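Local coordinates for protein Na-K-Cl cotransporter (Methanosarcina acetivorans, PDB 3G40) that probably couples chloride transport to that of cations across the membrane as a whole transporter, of which this chain is the cytoplasmic C-terminal domain, at residues A[35-40]-A[69-74]; A[24-29]-A[94-99]; A[44-49]-A[185-190]. One frame throughout, in Å; residues are numbered along the deposited sequence.

Interaction 1 (A[35-40]-A[69-74]); sequences GTFDFL and PSISEG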
loop_
_atom_site.group_PDB
_atom_site.type_symbol
_atom_site.label_atom_id
_atom_site.label_comp_id
_atom_site.label_asym_id
_atom_site.label_seq_id
_atom_site.Cartn_x
_atom_site.Cartn_y
_atom_site.Cartn_z
ATOM N N GLY A 35 7.734 -1.981 1.005
ATOM C CA GLY A 35 6.290 -1.930 1.216
ATOM C C GLY A 35 5.874 -0.945 2.302
ATOM O O GLY A 35 4.703 -0.576 2.397
ATOM N N THR A 36 6.841 -0.515 3.112
ATOM C CA THR A 36 6.588 0.365 4.247
ATOM C C THR A 36 7.226 1.731 4.046
ATOM O O THR A 36 7.032 2.621 4.860
ATOM C CB THR A 36 7.178 -0.215 5.558
ATOM O OG1 THR A 36 6.963 -1.627 5.610
ATOM C CG2 THR A 36 6.534 0.438 6.766
ATOM N N PHE A 37 8.004 1.893 2.972
ATOM C CA PHE A 37 8.731 3.141 2.740
ATOM C C PHE A 37 7.848 4.394 2.886
ATOM O O PHE A 37 8.195 5.336 3.604
ATOM C CB PHE A 37 9.392 3.115 1.351
ATOM C CG PHE A 37 10.207 4.335 1.030
ATOM C CD1 PHE A 37 11.609 4.274 1.113
ATOM C CD2 PHE A 37 9.611 5.502 0.559
ATOM C CE1 PHE A 37 12.395 5.382 0.774
ATOM C CE2 PHE A 37 10.381 6.615 0.235
ATOM C CZ PHE A 37 11.793 6.547 0.336
ATOM N N ASP A 38 6.721 4.427 2.190
ATOM C CA ASP A 38 5.923 5.657 2.167
ATOM C C ASP A 38 5.375 6.002 3.546
ATOM O O ASP A 38 5.242 7.171 3.910
ATOM C CB ASP A 38 4.788 5.567 1.136
ATOM C CG ASP A 38 5.275 5.772 -0.288
ATOM O OD1 ASP A 38 6.410 6.275 -0.481
ATOM O OD2 ASP A 38 4.521 5.439 -1.224
ATOM N N PHE A 39 5.038 4.969 4.296
ATOM C CA PHE A 39 4.487 5.131 5.635
ATOM C C PHE A 39 5.584 5.635 6.576
ATOM O O PHE A 39 5.358 6.542 7.370
ATOM C CB PHE A 39 3.901 3.799 6.118
ATOM C CG PHE A 39 3.193 3.878 7.459
ATOM C CD1 PHE A 39 2.165 4.791 7.670
ATOM C CD2 PHE A 39 3.546 3.027 8.489
ATOM C CE1 PHE A 39 1.515 4.862 8.897
ATOM C CE2 PHE A 39 2.906 3.077 9.717
ATOM C CZ PHE A 39 1.874 4.005 9.923
ATOM N N LEU A 40 6.783 5.058 6.483
ATOM C CA LEU A 40 7.901 5.549 7.287
ATOM C C LEU A 40 8.155 7.005 6.917
ATOM O O LEU A 40 8.419 7.838 7.784
ATOM C CB LEU A 40 9.177 4.705 7.030
ATOM C CG LEU A 40 9.093 3.271 7.550
ATOM C CD1 LEU A 40 10.234 2.371 7.019
ATOM C CD2 LEU A 40 9.068 3.259 9.067
ATOM N N PRO A 69 21.538 0.913 0.929
ATOM C CA PRO A 69 22.046 2.241 0.574
ATOM C C PRO A 69 21.134 2.944 -0.415
ATOM O O PRO A 69 20.977 4.160 -0.342
ATOM C CB PRO A 69 23.389 1.931 -0.096
ATOM C CG PRO A 69 23.790 0.638 0.484
ATOM C CD PRO A 69 22.533 -0.141 0.661
ATOM N N SER A 70 20.539 2.200 -1.336
ATOM C CA SER A 70 19.652 2.827 -2.311
ATOM C C SER A 70 18.377 3.341 -1.639
ATOM O O SER A 70 17.866 4.419 -1.964
ATOM C CB SER A 70 19.286 1.851 -3.421
ATOM O OG SER A 70 18.474 2.493 -4.385
ATOM N N ILE A 71 17.856 2.557 -0.709
ATOM C CA ILE A 71 16.622 2.949 -0.045
ATOM C C ILE A 71 16.895 4.142 0.861
ATOM O O ILE A 71 16.104 5.072 0.929
ATOM C CB ILE A 71 15.986 1.776 0.700
ATOM C CG1 ILE A 71 15.718 0.646 -0.298
ATOM C CG2 ILE A 71 14.661 2.213 1.362
ATOM C CD1 ILE A 71 15.367 -0.671 0.339
ATOM N N SER A 72 18.053 4.143 1.518
ATOM C CA SER A 72 18.417 5.256 2.386
ATOM C C SER A 72 18.527 6.562 1.581
ATOM O O SER A 72 18.041 7.609 2.000
ATOM C CB SER A 72 19.743 4.937 3.118
ATOM O OG SER A 72 19.970 5.856 4.164
ATOM N N GLU A 73 19.173 6.495 0.427
ATOM C CA GLU A 73 19.227 7.632 -0.487
ATOM C C GLU A 73 17.814 8.047 -0.916
ATOM O O GLU A 73 17.529 9.228 -1.112
ATOM C CB GLU A 73 20.066 7.267 -1.721
ATOM C CG GLU A 73 19.964 8.256 -2.869
ATOM C CD GLU A 73 20.708 9.555 -2.603
ATOM O OE1 GLU A 73 20.851 9.942 -1.421
ATOM O OE2 GLU A 73 21.151 10.192 -3.585
ATOM N N GLY A 74 16.925 7.073 -1.050
ATOM C CA GLY A 74 15.550 7.381 -1.430
ATOM C C GLY A 74 14.876 8.258 -0.388
ATOM O O GLY A 74 14.184 9.210 -0.733
#
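Phe37 reaches across from one helix to touch Ile71 and Gly74 on another, and of the three it buries the largest area in the contact. With CG anti to the backbone N (chi1 -178°), its ring is carried out toward 69-74 and meets that helix edge-on. At one corner of the ring CD1 lies 3.7 Å from Ile71 CG2, the methyl branch of the isoleucine. The next carbon, CE1, sits 3.7 Å from Ile71 O, which lies close to the ring plane. Farther round, CZ comes within 3.6 Å of Gly74 C, so the last part of the ring edge abuts main chain where glycine has no side chain to intervene. The two helices, 30-44 and 64-77, are consecutive connections of a Rossmann-like beta-alpha-beta-alpha-beta run, following strands 22-27 and 49-54 respectively. No hydrogen bond crosses between the segments, and the 118 Å² buried is apolar packing together with aromatic edge against backbone. The Phe37 ring also stacks with Phe75, and Arg154 of the second subunit packs against Phe37. Ile71 in turn touches Leu33 and Met34, one turn back on the helix that carries Phe37.

Interaction 2 (A[24-29]-A[94-99]); sequences LVPVED and ENLVVG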
loop_
_atom_site.group_PDB
_atom_site.type_symbol
_atom_site.label_atom_id
_atom_site.label_comp_id
_atom_site.label_asym_id
_atom_site.label_seq_id
_atom_site.Cartn_x
_atom_site.Cartn_y
_atom_site.Cartn_z
ATOM N N LEU A 24 14.474 4.195 14.391
ATOM C CA LEU A 24 15.402 3.100 14.148
ATOM C C LEU A 24 14.571 1.961 13.572
ATOM O O LEU A 24 13.624 1.486 14.207
ATOM C CB LEU A 24 16.065 2.663 15.450
ATOM C CG LEU A 24 17.045 1.496 15.325
ATOM C CD1 LEU A 24 18.206 1.873 14.402
ATOM C CD2 LEU A 24 17.556 1.128 16.695
ATOM N N VAL A 25 14.901 1.555 12.354
ATOM C CA VAL A 25 14.111 0.564 11.639
ATOM C C VAL A 25 14.947 -0.679 11.309
ATOM O O VAL A 25 15.749 -0.665 10.377
ATOM C CB VAL A 25 13.552 1.163 10.320
ATOM C CG1 VAL A 25 12.660 0.153 9.600
ATOM C CG2 VAL A 25 12.801 2.477 10.590
ATOM N N PRO A 26 14.745 -1.770 12.061
ATOM C CA PRO A 26 15.433 -3.010 11.691
ATOM C C PRO A 26 14.885 -3.540 10.375
ATOM O O PRO A 26 13.671 -3.489 10.146
ATOM C CB PRO A 26 15.089 -3.976 12.828
ATOM C CG PRO A 26 14.378 -3.154 13.881
ATOM C CD PRO A 26 13.834 -1.944 13.204
ATOM N N VAL A 27 15.772 -4.032 9.517
ATOM C CA VAL A 27 15.387 -4.562 8.226
ATOM C C VAL A 27 16.026 -5.931 8.008
ATOM O O VAL A 27 17.252 -6.056 7.993
ATOM C CB VAL A 27 15.847 -3.636 7.102
ATOM C CG1 VAL A 27 15.510 -4.243 5.750
ATOM C CG2 VAL A 27 15.219 -2.262 7.258
ATOM N N GLU A 28 15.199 -6.959 7.852
ATOM C CA GLU A 28 15.697 -8.277 7.481
ATOM C C GLU A 28 15.403 -8.520 6.008
ATOM O O GLU A 28 16.190 -9.128 5.291
ATOM C CB GLU A 28 15.036 -9.357 8.337
ATOM C CG GLU A 28 15.223 -9.144 9.822
ATOM C CD GLU A 28 14.936 -10.396 10.631
ATOM O OE1 GLU A 28 14.928 -10.306 11.876
ATOM O OE2 GLU A 28 14.724 -11.468 10.026
ATOM N N ASP A 29 14.274 -7.996 5.551
ATOM C CA ASP A 29 13.804 -8.240 4.192
ATOM C C ASP A 29 13.514 -6.897 3.536
ATOM O O ASP A 29 12.595 -6.195 3.961
ATOM C CB ASP A 29 12.524 -9.096 4.241
ATOM C CG ASP A 29 11.874 -9.281 2.867
ATOM O OD1 ASP A 29 12.488 -8.895 1.855
ATOM O OD2 ASP A 29 10.743 -9.817 2.803
ATOM N N GLU A 94 19.943 -9.775 19.649
ATOM C CA GLU A 94 21.116 -9.196 20.299
ATOM C C GLU A 94 21.633 -8.024 19.470
ATOM O O GLU A 94 22.180 -7.058 20.004
ATOM C CB GLU A 94 22.217 -10.243 20.490
ATOM C CG GLU A 94 23.436 -9.714 21.235
ATOM C CD GLU A 94 24.366 -10.816 21.708
ATOM O OE1 GLU A 94 24.244 -11.955 21.213
ATOM O OE2 GLU A 94 25.221 -10.540 22.577
ATOM N N ASN A 95 21.441 -8.111 18.159
ATOM C CA ASN A 95 21.843 -7.040 17.263
ATOM C C ASN A 95 21.004 -5.765 17.409
ATOM O O ASN A 95 21.503 -4.660 17.202
ATOM C CB ASN A 95 21.850 -7.539 15.817
ATOM C CG ASN A 95 22.898 -8.614 15.582
ATOM O OD1 ASN A 95 23.660 -8.964 16.490
ATOM N ND2 ASN A 95 22.944 -9.144 14.365
ATOM N N LEU A 96 19.735 -5.907 17.777
ATOM C CA LEU A 96 18.901 -4.727 17.995
ATOM C C LEU A 96 19.357 -3.944 19.217
ATOM O O LEU A 96 19.332 -2.713 19.216
ATOM C CB LEU A 96 17.426 -5.096 18.129
ATOM C CG LEU A 96 16.669 -5.210 16.810
ATOM C CD1 LEU A 96 17.021 -6.516 16.122
ATOM C CD2 LEU A 96 15.188 -5.122 17.072
ATOM N N VAL A 97 19.771 -4.663 20.258
ATOM C CA VAL A 97 20.264 -4.032 21.473
ATOM C C VAL A 97 21.518 -3.218 21.176
ATOM O O VAL A 97 21.637 -2.069 21.604
ATOM C CB VAL A 97 20.575 -5.077 22.555
ATOM C CG1 VAL A 97 21.426 -4.465 23.664
ATOM C CG2 VAL A 97 19.285 -5.654 23.107
ATOM N N VAL A 98 22.450 -3.818 20.441
ATOM C CA VAL A 98 23.644 -3.105 19.998
ATOM C C VAL A 98 23.251 -1.912 19.127
ATOM O O VAL A 98 23.801 -0.818 19.265
ATOM C CB VAL A 98 24.597 -4.028 19.205
ATOM C CG1 VAL A 98 25.745 -3.222 18.606
ATOM C CG2 VAL A 98 25.120 -5.152 20.094
ATOM N N GLY A 99 22.292 -2.133 18.231
ATOM C CA GLY A 99 21.800 -1.073 17.371
ATOM C C GLY A 99 21.365 0.144 18.167
ATOM O O GLY A 99 21.772 1.269 17.879
#
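Leu24 meets Gly99 at the start of this strand-to-helix contact, through CD2, which lies 4.2 Å from Gly99 C. Its CG is anti to the backbone N (chi1 179°), which extends the side chain toward the helix; the two CA atoms are 8.3 Å apart, so the leucine spans a little under half of that distance and packs on bare main chain. Val25 takes the opposite face of the strand and packs on Leu40 of helix 30-44. Pro26 returns to the first face: its CG is 3.8 Å from Leu96 CD2, and the proline ring and the leucine side chain cross at about a right angle. Here the CA atoms approach to 7.4 Å, nearer than at Leu24, and the bond from CA to CB in Leu96 runs past the strand, leaving the tip of the leucine to close the distance. Val27 again faces helix 30-44, through Leu33. Glu28 forms a salt bridge with Arg123, and Asp29 is the N-cap of helix 30-44, its OD1 accepting from Arg31 N. The 131 Å² buried contains no hydrogen bond between the segments. Strand 22-27 is thus sandwiched between helices 94-103 and 30-44, and lies in the sheet between the parallel strands 49-54 and 112-116, to which Leu24, Val25 and Val27 are joined by backbone hydrogen bonds.

Interaction 3 (A[44-49]-A[185-190]); sequences TYPKGS and AYKLKS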
loop_
_atom_site.group_PDB
_atom_site.type_symbol
_atom_site.label_atom_id
_atom_site.label_comp_id
_atom_site.label_asym_id
_atom_site.label_seq_id
_atom_site.Cartn_x
_atom_site.Cartn_y
_atom_site.Cartn_z
ATOM N N THR A 44 7.893 10.604 9.284
ATOM C CA THR A 44 9.117 11.376 9.529
ATOM C C THR A 44 9.225 12.705 8.767
ATOM O O THR A 44 10.027 13.566 9.131
ATOM C CB THR A 44 10.385 10.516 9.225
ATOM O OG1 THR A 44 10.278 9.974 7.906
ATOM C CG2 THR A 44 10.507 9.369 10.213
ATOM N N TYR A 45 8.446 12.868 7.702
ATOM C CA TYR A 45 8.486 14.095 6.905
ATOM C C TYR A 45 7.820 15.282 7.619
ATOM O O TYR A 45 6.731 15.140 8.184
ATOM C CB TYR A 45 7.793 13.870 5.558
ATOM C CG TYR A 45 7.774 15.100 4.692
ATOM C CD1 TYR A 45 6.681 15.968 4.696
ATOM C CD2 TYR A 45 8.848 15.402 3.874
ATOM C CE1 TYR A 45 6.681 17.110 3.908
ATOM C CE2 TYR A 45 8.853 16.526 3.087
ATOM C CZ TYR A 45 7.766 17.377 3.102
ATOM O OH TYR A 45 7.804 18.495 2.303
ATOM N N PRO A 46 8.470 16.459 7.603
ATOM C CA PRO A 46 9.787 16.733 7.033
ATOM C C PRO A 46 10.872 16.766 8.109
ATOM O O PRO A 46 10.574 17.013 9.285
ATOM C CB PRO A 46 9.635 18.154 6.477
ATOM C CG PRO A 46 8.416 18.741 7.168
ATOM C CD PRO A 46 7.849 17.696 8.104
ATOM N N LYS A 47 12.110 16.525 7.690
ATOM C CA LYS A 47 13.291 16.686 8.545
ATOM C C LYS A 47 13.341 15.757 9.760
ATOM O O LYS A 47 14.181 15.946 10.634
ATOM C CB LYS A 47 13.460 18.146 8.994
ATOM C CG LYS A 47 13.608 19.160 7.860
ATOM C CD LYS A 47 14.839 18.910 7.020
ATOM C CE LYS A 47 15.164 20.124 6.161
ATOM N NZ LYS A 47 16.573 20.107 5.658
ATOM N N GLY A 48 12.444 14.771 9.824
ATOM C CA GLY A 48 12.608 13.658 10.747
ATOM C C GLY A 48 13.749 12.787 10.205
ATOM O O GLY A 48 14.457 13.198 9.285
ATOM N N SER A 49 13.950 11.595 10.748
ATOM C CA SER A 49 14.979 10.720 10.169
ATOM C C SER A 49 14.675 9.238 10.281
ATOM O O SER A 49 13.901 8.815 11.138
ATOM C CB SER A 49 16.358 11.001 10.774
ATOM O OG SER A 49 16.415 10.570 12.122
ATOM N N ALA A 185 -0.518 10.701 15.587
ATOM C CA ALA A 185 -1.839 11.057 15.078
ATOM C C ALA A 185 -1.795 12.404 14.358
ATOM O O ALA A 185 -2.288 12.547 13.244
ATOM C CB ALA A 185 -2.883 11.089 16.239
ATOM N N TYR A 186 -1.173 13.388 14.992
ATOM C CA TYR A 186 -1.076 14.719 14.406
ATOM C C TYR A 186 -0.214 14.733 13.139
ATOM O O TYR A 186 -0.536 15.394 12.148
ATOM C CB TYR A 186 -0.456 15.688 15.412
ATOM C CG TYR A 186 -0.310 17.074 14.841
ATOM C CD1 TYR A 186 -1.372 17.969 14.873
ATOM C CD2 TYR A 186 0.877 17.477 14.236
ATOM C CE1 TYR A 186 -1.250 19.238 14.335
ATOM C CE2 TYR A 186 1.008 18.741 13.694
ATOM C CZ TYR A 186 -0.058 19.618 13.747
ATOM O OH TYR A 186 0.070 20.880 13.209
ATOM N N LYS A 187 0.917 14.042 13.198
ATOM C CA LYS A 187 1.820 13.970 12.042
ATOM C C LYS A 187 1.123 13.339 10.819
ATOM O O LYS A 187 1.180 13.876 9.705
ATOM C CB LYS A 187 3.072 13.177 12.438
ATOM C CG LYS A 187 4.059 12.870 11.288
ATOM C CD LYS A 187 4.506 14.140 10.587
ATOM C CE LYS A 187 5.432 14.973 11.456
ATOM N NZ LYS A 187 5.876 16.209 10.738
ATOM N N LEU A 188 0.450 12.206 11.025
ATOM C CA LEU A 188 -0.211 11.528 9.918
ATOM C C LEU A 188 -1.445 12.296 9.474
ATOM O O LEU A 188 -1.732 12.401 8.282
ATOM C CB LEU A 188 -0.565 10.079 10.284
ATOM C CG LEU A 188 0.636 9.168 10.499
ATOM C CD1 LEU A 188 0.205 7.781 10.935
ATOM C CD2 LEU A 188 1.517 9.096 9.214
ATOM N N LYS A 189 -2.166 12.879 10.422
ATOM C CA LYS A 189 -3.268 13.755 10.001
ATOM C C LYS A 189 -2.725 14.768 9.003
ATOM O O LYS A 189 -3.314 15.022 7.958
ATOM C CB LYS A 189 -3.878 14.501 11.187
ATOM C CG LYS A 189 -4.921 15.558 10.777
ATOM C CD LYS A 189 -5.418 16.354 11.976
ATOM C CE LYS A 189 -6.080 17.658 11.552
ATOM N NZ LYS A 189 -7.166 17.477 10.547
ATOM N N SER A 190 -1.583 15.357 9.341
ATOM C CA SER A 190 -1.057 16.440 8.535
ATOM C C SER A 190 -0.484 15.932 7.195
ATOM O O SER A 190 -0.770 16.492 6.138
ATOM C CB SER A 190 -0.011 17.225 9.351
ATOM O OG SER A 190 0.901 17.898 8.514
HETATM O O HOH W 1 8.523 16.260 11.263
#
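Lys187 bends its chain to bring NZ onto the carbonyl oxygen of Tyr45, to which it donates a hydrogen bond with 2.9 Å between Lys187 NZ and Tyr45 O. The curl comes from two successive turns, about CB-CG (chi2 56°) and about CG-CD, and it also lays the methylenes beside the acceptor: Lys187 CD is 3.4 Å from Tyr45 O. The nitrogen approaches from one side of the carbonyl group, at a C=O...N angle of 128° and tilted 31° from its plane. Asn191 ND2 is a second donor to the same oxygen. A water widens the grip on the loop, accepting from Lys187 NZ at 2.7 Å and donating to Pro46 O at 2.9 Å, so that the ammonium group ties down two successive carbonyls, one directly and one through solvent. Pro46 follows a cis peptide bond, which folds its ring back so that CB sits 3.7 Å above the centre of one face of the Tyr45 ring. Elsewhere on the same proline ring, Pro46 CD is 3.6 Å from Lys187 NZ. Tyr45 and Pro46 are exposed, making this a surface contact. The loop 44-49 leaves helix 30-44 and leads into strand 49-54, with Gly48 bonded through its backbone to Phe81, while helix 179-192 packs on strands 157-161 and 247-251 through Ala185 and Leu188.

How the interactions relate
Along the chain the segments run 24-29, 35-40, 44-49, 69-74, 94-99 and 185-190, so interaction 1 is nested within the span closed by interaction 2, while interaction 3 alternates with both. Interactions 1 and 2 lie on opposite faces of the ten-stranded sheet, centres about 16 Å apart, and meet where Leu40 CD2 is 4.1 Å from Val25 CG2. Interactions 1 and 3, centres about 15 Å apart, are joined by helix 30-44, which carries 35-40 and ends at the start of 44-49; Phe39 CE1 lies 3.8 Å from Leu188 CD1. Interactions 2 and 3 do not touch. Only interaction 3 pairs segments from the first and second C-terminal sequence families.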